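Local coordinates for hypothetical protein (Leishmania major, PDB 2AR1) that is of unknown function but, as an EVE-domain protein of the PUA clan, probably recognises nucleic acid, perhaps carrying modified bases, at residues G79-V84 and V115-V120; A121-V126 and R164-Q169. All blocks are in the same frame, centred on the assembly; numbering follows the deposited sequence.

Contact 1 of 2, residues G79-V84 and V115-V120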
ATOM      1  N   GLY A  79      -1.883  -4.545  -8.688  1.00 15.42           N
ATOM      2  CA  GLY A  79      -3.231  -3.921  -8.871  1.00 14.60           C
ATOM      3  C   GLY A  79      -3.335  -2.594  -8.222  1.00 16.74           C
ATOM      4  O   GLY A  79      -2.358  -1.972  -7.854  1.00 15.67           O
ATOM      5  N   LEU A  80      -4.548  -2.191  -8.042  1.00 16.88           N
ATOM      6  CA  LEU A  80      -4.898  -0.868  -7.624  1.00 16.40           C
ATOM      7  C   LEU A  80      -5.965  -0.931  -6.534  1.00 18.74           C
ATOM      8  O   LEU A  80      -6.866  -1.784  -6.544  1.00 15.76           O
ATOM      9  CB  LEU A  80      -5.467  -0.061  -8.821  1.00 17.30           C
ATOM     10  CG  LEU A  80      -4.548   0.164 -10.029  1.00 14.08           C
ATOM     11  CD1 LEU A  80      -5.215   1.070 -10.979  1.00 15.99           C
ATOM     12  CD2 LEU A  80      -3.247   0.853  -9.538  1.00 20.76           C
ATOM     13  N   ALA A  81      -5.825  -0.000  -5.583  1.00 16.36           N
ATOM     14  CA  ALA A  81      -6.825   0.216  -4.572  1.00 18.05           C
ATOM     15  C   ALA A  81      -7.117   1.728  -4.420  1.00 17.13           C
ATOM     16  O   ALA A  81      -6.523   2.587  -5.099  1.00 15.56           O
ATOM     17  CB  ALA A  81      -6.396  -0.368  -3.244  1.00 18.67           C
ATOM     18  N   GLU A  82      -8.005   2.009  -3.504  1.00 20.74           N
ATOM     19  CA  GLU A  82      -8.430   3.418  -3.250  1.00 19.53           C
ATOM     20  C   GLU A  82      -8.723   3.594  -1.775  1.00 18.71           C
ATOM     21  O   GLU A  82      -9.223   2.711  -1.154  1.00 17.54           O
ATOM     22  CB  GLU A  82      -9.596   3.799  -4.107  1.00 22.40           C
ATOM     23  CG  GLU A  82     -10.097   5.148  -3.844  1.00 22.21           C
ATOM     24  CD  GLU A  82     -11.180   5.573  -4.849  1.00 30.29           C
ATOM     25  OE1 GLU A  82     -11.066   5.144  -6.012  1.00 32.95           O
ATOM     26  OE2 GLU A  82     -12.112   6.374  -4.486  1.00 30.88           O
ATOM     27  N   VAL A  83      -8.254   4.687  -1.166  1.00 15.57           N
ATOM     28  CA  VAL A  83      -8.539   4.885   0.237  1.00 17.79           C
ATOM     29  C   VAL A  83     -10.050   5.192   0.434  1.00 17.72           C
ATOM     30  O   VAL A  83     -10.642   6.099  -0.219  1.00 18.93           O
ATOM     31  CB  VAL A  83      -7.656   6.051   0.803  1.00 17.90           C
ATOM     32  CG1 VAL A  83      -8.052   6.424   2.238  1.00 17.57           C
ATOM     33  CG2 VAL A  83      -6.176   5.642   0.684  1.00 18.84           C
ATOM     34  N   VAL A  84     -10.712   4.455   1.337  1.00 18.01           N
ATOM     35  CA  VAL A  84     -12.109   4.762   1.665  1.00 18.64           C
ATOM     36  C   VAL A  84     -12.478   5.220   3.105  1.00 18.82           C
ATOM     37  O   VAL A  84     -13.582   5.639   3.341  1.00 18.89           O
ATOM     38  CB  VAL A  84     -13.094   3.638   1.234  1.00 18.88           C
ATOM     39  CG1 VAL A  84     -12.998   3.433  -0.287  1.00 22.92           C
ATOM     40  CG2 VAL A  84     -12.802   2.360   1.986  1.00 20.12           C
ATOM     41  N   VAL A 115      -5.756   3.060   7.673  1.00 19.39           N
ATOM     42  CA  VAL A 115      -6.869   3.386   6.779  1.00 18.81           C
ATOM     43  C   VAL A 115      -7.590   2.134   6.321  1.00 19.50           C
ATOM     44  O   VAL A 115      -7.155   1.014   6.610  1.00 17.14           O
ATOM     45  CB  VAL A 115      -6.437   4.210   5.557  1.00 18.26           C
ATOM     46  CG1 VAL A 115      -5.730   5.518   6.008  1.00 21.04           C
ATOM     47  CG2 VAL A 115      -5.433   3.438   4.697  1.00 21.51           C
ATOM     48  N   ASP A 116      -8.777   2.361   5.747  1.00 18.46           N
ATOM     49  CA  ASP A 116      -9.488   1.306   4.947  1.00 20.16           C
ATOM     50  C   ASP A 116      -9.260   1.576   3.494  1.00 20.87           C
ATOM     51  O   ASP A 116      -9.242   2.704   3.067  1.00 17.15           O
ATOM     52  CB  ASP A 116     -10.982   1.313   5.201  1.00 22.67           C
ATOM     53  CG  ASP A 116     -11.381   0.712   6.555  1.00 25.34           C
ATOM     54  OD1 ASP A 116     -10.485   0.212   7.302  1.00 26.20           O
ATOM     55  OD2 ASP A 116     -12.604   0.738   6.843  1.00 25.18           O
ATOM     56  N   VAL A 117      -9.108   0.490   2.706  1.00 21.29           N
ATOM     57  CA  VAL A 117      -8.946   0.653   1.258  1.00 20.33           C
ATOM     58  C   VAL A 117      -9.953  -0.225   0.569  1.00 17.46           C
ATOM     59  O   VAL A 117     -10.462  -1.169   1.160  1.00 18.01           O
ATOM     60  CB  VAL A 117      -7.571   0.323   0.722  1.00 21.20           C
ATOM     61  CG1 VAL A 117      -6.502   1.238   1.280  1.00 24.66           C
ATOM     62  CG2 VAL A 117      -7.167  -1.121   0.977  1.00 22.41           C
ATOM     63  N   LYS A 118     -10.239   0.145  -0.664  1.00 19.18           N
ATOM     64  CA  LYS A 118     -11.156  -0.611  -1.507  1.00 17.11           C
ATOM     65  C   LYS A 118     -10.396  -1.142  -2.712  1.00 18.17           C
ATOM     66  O   LYS A 118      -9.437  -0.530  -3.185  1.00 17.41           O
ATOM     67  CB  LYS A 118     -12.411   0.192  -1.926  1.00 19.77           C
ATOM     68  CG  LYS A 118     -12.248   1.127  -3.102  1.00 26.14           C
ATOM     69  CD  LYS A 118     -13.639   1.515  -3.629  1.00 32.31           C
ATOM     70  CE  LYS A 118     -13.643   2.910  -4.191  1.00 35.53           C
ATOM     71  NZ  LYS A 118     -14.947   3.150  -4.962  1.00 33.30           N
ATOM     72  N   PHE A 119     -10.742  -2.347  -3.155  1.00 18.15           N
ATOM     73  CA  PHE A 119     -10.238  -2.894  -4.360  1.00 15.95           C
ATOM     74  C   PHE A 119     -10.626  -2.031  -5.546  1.00 16.51           C
ATOM     75  O   PHE A 119     -11.797  -1.637  -5.636  1.00 17.32           O
ATOM     76  CB  PHE A 119     -10.961  -4.241  -4.627  1.00 15.65           C
ATOM     77  CG  PHE A 119     -10.575  -4.844  -5.929  1.00 17.24           C
ATOM     78  CD1 PHE A 119      -9.334  -5.466  -6.094  1.00 14.93           C
ATOM     79  CD2 PHE A 119     -11.461  -4.802  -6.995  1.00 14.65           C
ATOM     80  CE1 PHE A 119      -8.990  -6.002  -7.325  1.00 16.27           C
ATOM     81  CE2 PHE A 119     -11.101  -5.323  -8.229  1.00 15.99           C
ATOM     82  CZ  PHE A 119      -9.926  -5.938  -8.378  1.00 15.24           C
ATOM     83  N   VAL A 120      -9.724  -1.869  -6.504  1.00 14.53           N
ATOM     84  CA  VAL A 120     -10.044  -1.122  -7.746  1.00 14.63           C
ATOM     85  C   VAL A 120      -9.755  -1.965  -8.995  1.00 18.38           C
ATOM     86  O   VAL A 120     -10.591  -2.031  -9.890  1.00 16.93           O
ATOM     87  CB  VAL A 120      -9.245   0.210  -7.817  1.00 18.55           C
ATOM     88  CG1 VAL A 120      -9.421   0.863  -9.143  1.00 17.22           C
ATOM     89  CG2 VAL A 120      -9.695   1.168  -6.698  1.00 16.53           C
TER
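L80, E82 and V84 zip onto V120, K118 and D116 as 79-84 and 115-120 run antiparallel, their axes 4.3 Å apart at closest and 142° between directions, a marked twist. E82 and K118 form the hydrogen-bonded pair: K118 N reaches E82 O at 2.8 Å, and E82 N returns to K118 O at 2.9 Å. Two further backbone bonds flank this central pair, V120 N to L80 O on one side and V84 N to D116 O, 2.9 Å, on the other. V83 faces V117 in a non-hydrogen-bonded pair, and V117 CA lends a CA-H...O contact to E82 O.

V83 and V117 share one face of the sheet; L36 of helix 33-39 packs on V117 and A81 there. On the other face the glutamate and lysine chains of E82 and K118 run alongside one another. With E82 CG anti to the backbone N (chi1 177°) and its chain extended, the carboxylate carbon CD comes 3.7 Å from K118 CE, but OE2 stays 4.3 Å from NZ, too far for a salt bridge. V84 lies athwart the lysine chain, CG1 resting 3.7 Å from K118 CB, and V120 CG2 packs on E82 CB at 3.7 Å. D116 OD1 is hydrogen-bonded to Y88 OH, and K64 NZ makes a long, weak ion pair with E82 OE1.

Two neighbouring inner strands of the mixed sheet are thus joined chiefly by their backbones and methyl groups; the E82-K118 attraction probably adds only modestly.

Contact 2 of 2, residues A121-V126 and R164-Q169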
ATOM      1  N   ALA A 121      -8.562  -2.568  -9.012  1.00 15.57           N
ATOM      2  CA  ALA A 121      -8.119  -3.380 -10.166  1.00 14.74           C
ATOM      3  C   ALA A 121      -7.105  -4.470  -9.801  1.00 16.88           C
ATOM      4  O   ALA A 121      -6.298  -4.297  -8.915  1.00 17.86           O
ATOM      5  CB  ALA A 121      -7.581  -2.530 -11.220  1.00 13.77           C
ATOM      6  N   ARG A 122      -7.232  -5.611 -10.516  1.00 15.45           N
ATOM      7  CA  ARG A 122      -6.377  -6.744 -10.362  1.00 16.38           C
ATOM      8  C   ARG A 122      -5.707  -6.886 -11.728  1.00 13.77           C
ATOM      9  O   ARG A 122      -6.398  -7.117 -12.726  1.00 15.83           O
ATOM     10  CB  ARG A 122      -7.174  -7.998 -10.001  1.00 18.09           C
ATOM     11  CG  ARG A 122      -6.371  -9.208  -9.455  1.00 19.51           C
ATOM     12  CD  ARG A 122      -5.387  -9.835 -10.377  1.00 21.72           C
ATOM     13  NE  ARG A 122      -5.007 -11.097  -9.778  1.00 18.08           N
ATOM     14  CZ  ARG A 122      -4.120 -11.930 -10.297  1.00 13.89           C
ATOM     15  NH1 ARG A 122      -3.520 -11.614 -11.425  1.00 17.40           N
ATOM     16  NH2 ARG A 122      -3.855 -13.085  -9.716  1.00 20.08           N
ATOM     17  N   TRP A 123      -4.403  -6.708 -11.812  1.00 15.75           N
ATOM     18  CA  TRP A 123      -3.781  -6.676 -13.089  1.00 12.95           C
ATOM     19  C   TRP A 123      -3.487  -8.131 -13.507  1.00 13.91           C
ATOM     20  O   TRP A 123      -3.167  -8.996 -12.650  1.00 15.41           O
ATOM     21  CB  TRP A 123      -2.515  -5.848 -13.079  1.00 15.87           C
ATOM     22  CG  TRP A 123      -2.774  -4.414 -12.932  1.00 13.01           C
ATOM     23  CD1 TRP A 123      -4.016  -3.788 -12.997  1.00 15.33           C
ATOM     24  CD2 TRP A 123      -1.787  -3.365 -12.713  1.00 18.55           C
ATOM     25  NE1 TRP A 123      -3.833  -2.416 -12.807  1.00 18.31           N
ATOM     26  CE2 TRP A 123      -2.490  -2.145 -12.666  1.00 19.26           C
ATOM     27  CE3 TRP A 123      -0.366  -3.349 -12.609  1.00 15.65           C
ATOM     28  CZ2 TRP A 123      -1.812  -0.901 -12.510  1.00 16.68           C
ATOM     29  CZ3 TRP A 123       0.300  -2.093 -12.400  1.00 14.82           C
ATOM     30  CH2 TRP A 123      -0.448  -0.912 -12.380  1.00 18.22           C
ATOM     31  N   ASP A 124      -3.514  -8.423 -14.800  1.00 18.19           N
ATOM     32  CA  ASP A 124      -3.375  -9.822 -15.264  1.00 17.48           C
ATOM     33  C   ASP A 124      -2.062 -10.507 -14.836  1.00 17.23           C
ATOM     34  O   ASP A 124      -2.020 -11.708 -14.548  1.00 18.20           O
ATOM     35  CB  ASP A 124      -3.509  -9.916 -16.784  1.00 16.00           C
ATOM     36  CG  ASP A 124      -4.865  -9.511 -17.355  1.00 20.77           C
ATOM     37  OD1 ASP A 124      -5.810  -9.060 -16.659  1.00 15.36           O
ATOM     38  OD2 ASP A 124      -4.885  -9.578 -18.602  1.00 22.67           O
ATOM     39  N   THR A 125      -0.972  -9.738 -14.844  1.00 16.35           N
ATOM     40  CA  THR A 125       0.302 -10.217 -14.360  1.00 19.60           C
ATOM     41  C   THR A 125       0.880  -9.041 -13.612  1.00 17.92           C
ATOM     42  O   THR A 125       0.490  -7.864 -13.846  1.00 16.80           O
ATOM     43  CB  THR A 125       1.242 -10.645 -15.467  1.00 23.57           C
ATOM     44  OG1 THR A 125       1.517  -9.533 -16.323  1.00 30.71           O
ATOM     45  CG2 THR A 125       0.597 -11.754 -16.267  1.00 28.20           C
ATOM     46  N   VAL A 126       1.680  -9.367 -12.631  1.00 16.75           N
ATOM     47  CA  VAL A 126       2.328  -8.346 -11.822  1.00 19.52           C
ATOM     48  C   VAL A 126       3.246  -7.541 -12.729  1.00 20.44           C
ATOM     49  O   VAL A 126       3.882  -8.042 -13.646  1.00 18.34           O
ATOM     50  CB  VAL A 126       3.131  -8.977 -10.689  1.00 20.30           C
ATOM     51  CG1 VAL A 126       3.897  -7.922  -9.888  1.00 24.99           C
ATOM     52  CG2 VAL A 126       2.283  -9.700  -9.705  1.00 25.72           C
ATOM     53  N   ARG A 164       0.420   3.308 -17.194  1.00 15.42           N
ATOM     54  CA  ARG A 164       0.786   3.184 -18.612  1.00 15.26           C
ATOM     55  C   ARG A 164       1.502   1.872 -18.868  1.00 15.22           C
ATOM     56  O   ARG A 164       1.300   1.195 -19.847  1.00 13.59           O
ATOM     57  CB  ARG A 164       1.622   4.390 -19.049  1.00 15.17           C
ATOM     58  CG  ARG A 164       2.539   4.123 -20.180  1.00 17.78           C
ATOM     59  CD  ARG A 164       3.686   5.130 -20.376  1.00 19.95           C
ATOM     60  NE  ARG A 164       4.490   4.708 -21.524  1.00 21.70           N
ATOM     61  CZ  ARG A 164       5.285   5.474 -22.265  1.00 20.05           C
ATOM     62  NH1 ARG A 164       5.392   6.749 -22.015  1.00 22.49           N
ATOM     63  NH2 ARG A 164       5.912   4.945 -23.328  1.00 16.49           N
ATOM     64  N   MET A 165       2.452   1.563 -18.015  1.00 14.76           N
ATOM     65  CA  MET A 165       3.169   0.282 -18.109  1.00 15.69           C
ATOM     66  C   MET A 165       2.266  -0.973 -18.039  1.00 14.47           C
ATOM     67  O   MET A 165       2.489  -1.974 -18.747  1.00 13.77           O
ATOM     68  CB  MET A 165       4.237   0.195 -17.045  1.00 19.54           C
ATOM     69  CG  MET A 165       5.372   1.142 -17.293  1.00 19.08           C
ATOM     70  SD  MET A 165       6.501   1.240 -15.846  1.00 17.69           S
ATOM     71  CE  MET A 165       7.262  -0.231 -15.907  1.00 16.98           C
ATOM     72  N   ASN A 166       1.270  -0.922 -17.150  1.00 13.56           N
ATOM     73  CA  ASN A 166       0.315  -2.033 -17.092  1.00 12.71           C
ATOM     74  C   ASN A 166      -0.408  -2.186 -18.427  1.00 13.43           C
ATOM     75  O   ASN A 166      -0.619  -3.321 -18.917  1.00 11.69           O
ATOM     76  CB  ASN A 166      -0.689  -1.893 -15.956  1.00 14.11           C
ATOM     77  CG  ASN A 166      -1.736  -2.996 -15.986  1.00 14.65           C
ATOM     78  OD1 ASN A 166      -1.388  -4.185 -15.956  1.00 15.27           O
ATOM     79  ND2 ASN A 166      -3.005  -2.626 -16.036  1.00 17.90           N
ATOM     80  N   GLU A 167      -0.802  -1.067 -19.023  1.00 15.72           N
ATOM     81  CA  GLU A 167      -1.493  -1.101 -20.307  1.00 15.51           C
ATOM     82  C   GLU A 167      -0.602  -1.645 -21.382  1.00 17.50           C
ATOM     83  O   GLU A 167      -1.057  -2.433 -22.163  1.00 16.75           O
ATOM     84  CB  GLU A 167      -2.015   0.276 -20.716  1.00 16.45           C
ATOM     85  CG  GLU A 167      -2.777   0.950 -19.664  1.00 24.51           C
ATOM     86  CD  GLU A 167      -3.454   2.193 -20.192  1.00 28.88           C
ATOM     87  OE1 GLU A 167      -2.740   3.117 -20.660  1.00 37.17           O
ATOM     88  OE2 GLU A 167      -4.688   2.237 -20.149  1.00 35.08           O
ATOM     89  N   GLU A 168       0.680  -1.255 -21.411  1.00 16.37           N
ATOM     90  CA  GLU A 168       1.625  -1.759 -22.424  1.00 18.76           C
ATOM     91  C   GLU A 168       1.764  -3.259 -22.270  1.00 18.52           C
ATOM     92  O   GLU A 168       1.764  -3.972 -23.262  1.00 19.76           O
ATOM     93  CB  GLU A 168       2.989  -1.061 -22.267  1.00 20.17           C
ATOM     94  CG  GLU A 168       2.842   0.450 -22.520  1.00 22.68           C
ATOM     95  CD  GLU A 168       4.072   1.279 -22.170  1.00 23.58           C
ATOM     96  OE1 GLU A 168       4.803   0.944 -21.220  1.00 21.00           O
ATOM     97  OE2 GLU A 168       4.277   2.297 -22.859  1.00 23.26           O
ATOM     98  N   GLN A 169       1.851  -3.737 -21.032  1.00 20.68           N
ATOM     99  CA  GLN A 169       2.028  -5.163 -20.720  1.00 24.08           C
ATOM    100  C   GLN A 169       0.784  -5.979 -21.119  1.00 25.68           C
ATOM    101  O   GLN A 169       0.887  -7.116 -21.600  1.00 27.04           O
ATOM    102  CB  GLN A 169       2.420  -5.383 -19.241  1.00 23.89           C
ATOM    103  CG  GLN A 169       1.289  -5.759 -18.270  1.00 31.98           C
ATOM    104  CD  GLN A 169       1.780  -6.142 -16.847  1.00 34.28           C
ATOM    105  OE1 GLN A 169       2.864  -6.764 -16.690  1.00 36.43           O
ATOM    106  NE2 GLN A 169       0.955  -5.816 -15.814  1.00 23.46           N
TER
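N166 lays its side chain flat on the indole of W123. Starting at CB, the methylene stands over the six-membered ring, 3.4 Å from the centroid and almost on the ring normal, a CH-pi contact. Because CG is anti to the backbone N (chi1 175°), the chain then runs on across the same face: CG sits 3.3 Å from W123 CD2, where the two rings are fused. The amide plane lies only 7° from the ring plane, a true amide-pi stack. At the tip the branches part. OD1 passes just beyond the CG-CD2 bond, 3.3 Å from W123 CG, while ND2 lies over the five-membered ring near NE1; as both nitrogens are donors, that approach is stacking and no hydrogen bond.

In the fold, this is where the last turns of the C-terminal helix 156-169 meet strand 113-128 just before the chain turns a corner at D124 and T125.

OD1 also serves as acceptor. Q169 NE2, one helical turn on, donates to one of its lone pairs at 2.9 Å with an N-H...O angle of 167°, in both amide planes, which fixes the rotation of the asparagine amide; Q170 adds a weak bond. The same NE2 makes a weak bond to T125 O at 2.9 Å, and the other branch, OE1, accepts a weak one from T125 OG1 at 3.1 Å, the glutamine and threonine chains running antiparallel past one another.

Strand 113-128 carries one side of both contacts: 115-120 pairs with 79-84 in contact 1, and the chain continues directly into 121-126 of contact 2, through an irregularity at V120 and A121, both of which pair with L80. The centres lie about 17 Å apart, yet the two touch. L80 N lies 2.9 Å from A121 O, a probable hydrogen bond. L80 CD2 packs 3.7 Å from W123 CZ2, and G79 CA also lies against the indole, on the face opposite N166. W123 is therefore sandwiched between strand 76-89 and the C-terminal helix. Contact 1 is central, contact 2 peripheral, about 9 and 17 Å from the chain centre to their own centres.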